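Local coordinates for protein meta cleavage compound hydrolase (Janthinobacterium, PDB 1J1I) that catalyses the hydrolytic cleavage of a carbon-carbon bond in the meta-cleavage compound of carbazole degradation, yielding anthranilate, at residues V111-M115 and H261-I265; S114-A118 and L136-G141. All coordinates share one frame; numbering follows the deposited sequence.

How the interactions relate
Both contacts lie in the buried core of the alpha/beta-hydrolase fold and begin from the same turn, where strand 108-113 gives way to helix 114-126; they share Ser114 and Met115. Interaction 1 joins this turn to the loop that carries His261 and the helix after it, and works mainly through side chains, with one backbone carbonyl as acceptor: an amide, a hydroxyl, an imidazole, an indole, a thioether and a water. Interaction 2 joins the start of the helix to the end of neighbouring strand 131-137 and the loop beyond, mostly through backbone atoms and close packing of small residues. The two meet directly, with His261 CE1 3.1 Å from Gly138 O and the sulfurs of Met137 and Met264 in contact.

Interaction 1 of 2, residues V111-M115 and H261-I265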
loop_
_atom_site.group_PDB
_atom_site.type_symbol
_atom_site.label_atom_id
_atom_site.label_comp_id
_atom_site.label_asym_id
_atom_site.label_seq_id
_atom_site.Cartn_x
_atom_site.Cartn_y
_atom_site.Cartn_z
ATOM N N VAL A 111 9.807 12.725 0.944
ATOM C CA VAL A 111 8.581 12.424 0.208
ATOM C C VAL A 111 8.509 13.347 -1.003
ATOM O O VAL A 111 8.455 14.569 -0.851
ATOM C CB VAL A 111 7.330 12.676 1.081
ATOM C CG1 VAL A 111 6.077 12.253 0.326
ATOM C CG2 VAL A 111 7.450 11.915 2.409
ATOM N N GLY A 112 8.490 12.768 -2.200
ATOM C CA GLY A 112 8.444 13.590 -3.393
ATOM C C GLY A 112 7.518 13.120 -4.495
ATOM O O GLY A 112 7.345 11.922 -4.718
ATOM N N ASN A 113 6.921 14.088 -5.181
ATOM C CA ASN A 113 6.014 13.826 -6.293
ATOM C C ASN A 113 6.739 14.149 -7.595
ATOM O O ASN A 113 7.454 15.146 -7.671
ATOM C CB ASN A 113 4.765 14.701 -6.161
ATOM C CG ASN A 113 3.868 14.623 -7.377
ATOM O OD1 ASN A 113 3.997 15.415 -8.310
ATOM N ND2 ASN A 113 2.957 13.653 -7.379
ATOM N N SER A 114 6.560 13.300 -8.604
ATOM C CA SER A 114 7.187 13.476 -9.914
ATOM C C SER A 114 8.633 13.998 -9.838
ATOM O O SER A 114 9.507 13.302 -9.325
ATOM C CB SER A 114 6.316 14.391 -10.792
ATOM O OG SER A 114 6.021 15.615 -10.145
ATOM N N MET A 115 8.900 15.202 -10.347
ATOM C CA MET A 115 10.265 15.751 -10.300
ATOM C C MET A 115 10.834 15.768 -8.876
ATOM O O MET A 115 12.027 15.538 -8.669
ATOM C CB MET A 115 10.310 17.178 -10.872
ATOM C CG MET A 115 11.700 17.828 -10.765
ATOM S SD MET A 115 11.752 19.529 -11.421
ATOM C CE MET A 115 11.695 19.211 -13.181
ATOM N N HIS A 261 -2.001 11.623 -11.497
ATOM C CA HIS A 261 -0.591 11.900 -11.232
ATOM C C HIS A 261 -0.288 12.602 -9.901
ATOM O O HIS A 261 0.870 12.644 -9.480
ATOM C CB HIS A 261 -0.037 12.727 -12.403
ATOM C CG HIS A 261 1.459 12.829 -12.437
ATOM N ND1 HIS A 261 2.286 11.726 -12.417
ATOM C CD2 HIS A 261 2.274 13.906 -12.541
ATOM C CE1 HIS A 261 3.546 12.118 -12.507
ATOM N NE2 HIS A 261 3.566 13.437 -12.583
ATOM N N TRP A 262 -1.314 13.142 -9.240
ATOM C CA TRP A 262 -1.131 13.854 -7.969
ATOM C C TRP A 262 -1.911 13.263 -6.790
ATOM O O TRP A 262 -2.843 13.885 -6.283
ATOM C CB TRP A 262 -1.530 15.331 -8.115
ATOM C CG TRP A 262 -0.757 16.107 -9.141
ATOM C CD1 TRP A 262 0.499 15.837 -9.605
ATOM C CD2 TRP A 262 -1.169 17.320 -9.783
ATOM N NE1 TRP A 262 0.894 16.807 -10.495
ATOM C CE2 TRP A 262 -0.111 17.728 -10.623
ATOM C CE3 TRP A 262 -2.331 18.102 -9.728
ATOM C CZ2 TRP A 262 -0.178 18.889 -11.405
ATOM C CZ3 TRP A 262 -2.399 19.259 -10.506
ATOM C CH2 TRP A 262 -1.326 19.638 -11.333
ATOM N N ALA A 263 -1.518 12.078 -6.334
ATOM C CA ALA A 263 -2.208 11.431 -5.224
ATOM C C ALA A 263 -2.372 12.328 -3.992
ATOM O O ALA A 263 -3.437 12.350 -3.377
ATOM C CB ALA A 263 -1.476 10.140 -4.837
ATOM N N MET A 264 -1.328 13.072 -3.632
ATOM C CA MET A 264 -1.388 13.939 -2.451
ATOM C C MET A 264 -2.421 15.061 -2.559
ATOM O O MET A 264 -2.863 15.603 -1.540
ATOM C CB MET A 264 -0.017 14.560 -2.162
ATOM C CG MET A 264 0.366 15.692 -3.096
ATOM S SD MET A 264 0.562 15.184 -4.805
ATOM C CE MET A 264 1.000 16.733 -5.553
ATOM N N ILE A 265 -2.784 15.421 -3.786
ATOM C CA ILE A 265 -3.772 16.474 -4.007
ATOM C C ILE A 265 -5.163 15.878 -4.225
ATOM O O ILE A 265 -6.150 16.370 -3.676
ATOM C CB ILE A 265 -3.406 17.350 -5.240
ATOM C CG1 ILE A 265 -2.108 18.119 -4.975
ATOM C CG2 ILE A 265 -4.539 18.328 -5.544
ATOM C CD1 ILE A 265 -1.605 18.919 -6.171
HETATM O O HOH W 1 3.620 17.353 -11.238
#
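Asn113 reaches from the end of its strand to the loop of His261 and Trp262. Its CB points at that loop, and CG lies anti to the backbone N (chi1 172°), which carries the amide across to within 4.0 Å of Met264 CE, measured from CG. ND2 donates to His261 O at 3.1 Å. The acceptor lies in the amide plane and the N-H...O angle is 159°, while Met264 SD stands 3.8 Å from ND2. OD1 accepts from Ser114 OG at 2.7 Å, the hydroxyl lying above the carbonyl plane. It also lies 3.8 Å from Trp262 CD1, the amide and indole planes 66° apart. Both branches being engaged, the amide's rotation is fixed. Ser114 and His261 are the probable nucleophile and base: Ser114 CB lies 3.4 Å from His261 NE2, whereas Ser114 OG is 4.1 Å from that nitrogen. A water bridges Ser114 OG and Trp262 NE1. Through ND1, His261 is hydrogen-bonded to Asp233 OD2, consistent with a Ser-His-Asp triad. The contact sits between strand 108-113, flanked in the sheet by strands 38-42 and 131-137, and helix 263-266, with helix 160-170 packed on the indole of Trp262.

Interaction 2 of 2, residues S114-A118 and L136-G141; sequences SMGGA and LMGSAG
Ala140 lays its CB against the backbone of Ser114, 3.8 Å from Ser114 O, and meets the methyl of Ala118 at a CB-CB distance of 4.0 Å. The loop after strand 131-137 thus rests on the first turn of helix 114-126. One backbone hydrogen bond comes from the strand end, Ser114 N donating to Met137 O at 3.1 Å; the other comes from the loop, Ala140 N donating almost straight (175°) to Ser114 O from above the carbonyl plane. Ser114 O also accepts from Ala118 N within the helix, so one carbonyl serves both helix and loop. Between these bonds Ser114 CA sends a CH...O contact to Gly138 O at 3.3 Å. Ser139 swings its hydroxyl away from its own backbone N (chi1 178°) and over the peptide joining Gly117 to Ala118, with OG 3.2 Å from Gly117 C. That hydroxyl is held by a bond to Ala140 O, on a lone pair in the carbonyl plane. Gly117, with no side chain, lets Ser139 CB come within 4.0 Å of Gly117 CA. At the strand end, Leu136 CD2 packs 3.4 Å from Gly117 O. The turn has the hallmarks of a nucleophile elbow: Ser114 has phi 39° and lies between Gly112 and Gly116. The backbone bonds, with close packing of small residues, suggest that this strained turn is held largely through its main chain, while Ser114 CB points away overall, though it still touches Gly138 O.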
loop_
_atom_site.group_PDB
_atom_site.type_symbol
_atom_site.label_atom_id
_atom_site.label_comp_id
_atom_site.label_asym_id
_atom_site.label_seq_id
_atom_site.Cartn_x
_atom_site.Cartn_y
_atom_site.Cartn_z
ATOM N N SER A 114 6.560 13.300 -8.604
ATOM C CA SER A 114 7.187 13.476 -9.914
ATOM C C SER A 114 8.633 13.998 -9.838
ATOM O O SER A 114 9.507 13.302 -9.325
ATOM C CB SER A 114 6.316 14.391 -10.792
ATOM O OG SER A 114 6.021 15.615 -10.145
ATOM N N MET A 115 8.900 15.202 -10.347
ATOM C CA MET A 115 10.265 15.751 -10.300
ATOM C C MET A 115 10.834 15.768 -8.876
ATOM O O MET A 115 12.027 15.538 -8.669
ATOM C CB MET A 115 10.310 17.178 -10.872
ATOM C CG MET A 115 11.700 17.828 -10.765
ATOM S SD MET A 115 11.752 19.529 -11.421
ATOM C CE MET A 115 11.695 19.211 -13.181
ATOM N N GLY A 116 9.980 16.059 -7.901
ATOM C CA GLY A 116 10.418 16.082 -6.518
ATOM C C GLY A 116 10.827 14.681 -6.097
ATOM O O GLY A 116 11.748 14.496 -5.298
ATOM N N GLY A 117 10.137 13.686 -6.648
ATOM C CA GLY A 117 10.451 12.304 -6.332
ATOM C C GLY A 117 11.794 11.916 -6.928
ATOM O O GLY A 117 12.612 11.271 -6.272
ATOM N N ALA A 118 12.033 12.326 -8.170
ATOM C CA ALA A 118 13.305 12.020 -8.830
ATOM C C ALA A 118 14.459 12.647 -8.048
ATOM O O ALA A 118 15.540 12.061 -7.922
ATOM C CB ALA A 118 13.297 12.553 -10.260
ATOM N N LEU A 136 8.226 7.686 -3.049
ATOM C CA LEU A 136 8.179 8.113 -4.435
ATOM C C LEU A 136 6.718 8.064 -4.857
ATOM O O LEU A 136 6.089 7.009 -4.842
ATOM C CB LEU A 136 9.024 7.180 -5.299
ATOM C CG LEU A 136 10.497 7.098 -4.885
ATOM C CD1 LEU A 136 11.165 5.961 -5.639
ATOM C CD2 LEU A 136 11.198 8.433 -5.163
ATOM N N MET A 137 6.184 9.219 -5.225
ATOM C CA MET A 137 4.779 9.321 -5.595
ATOM C C MET A 137 4.658 9.805 -7.032
ATOM O O MET A 137 4.916 10.976 -7.318
ATOM C CB MET A 137 4.098 10.301 -4.636
ATOM C CG MET A 137 2.591 10.381 -4.746
ATOM S SD MET A 137 2.019 12.081 -4.680
ATOM C CE MET A 137 2.939 12.748 -3.259
ATOM N N GLY A 138 4.263 8.905 -7.931
ATOM C CA GLY A 138 4.141 9.269 -9.332
ATOM C C GLY A 138 5.465 9.876 -9.745
ATOM O O GLY A 138 5.541 10.743 -10.621
ATOM N N SER A 139 6.519 9.392 -9.098
ATOM C CA SER A 139 7.872 9.879 -9.321
ATOM C C SER A 139 8.470 9.706 -10.704
ATOM O O SER A 139 8.314 8.672 -11.354
ATOM C CB SER A 139 8.828 9.243 -8.310
ATOM O OG SER A 139 10.159 9.671 -8.546
ATOM N N ALA A 140 9.175 10.743 -11.138
ATOM C CA ALA A 140 9.870 10.724 -12.405
ATOM C C ALA A 140 11.140 9.908 -12.137
ATOM O O ALA A 140 11.472 9.634 -10.979
ATOM C CB ALA A 140 10.228 12.146 -12.819
ATOM N N GLY A 141 11.844 9.515 -13.194
ATOM C CA GLY A 141 13.067 8.752 -13.017
ATOM C C GLY A 141 13.187 7.594 -13.983
ATOM O O GLY A 141 14.288 7.220 -14.397
#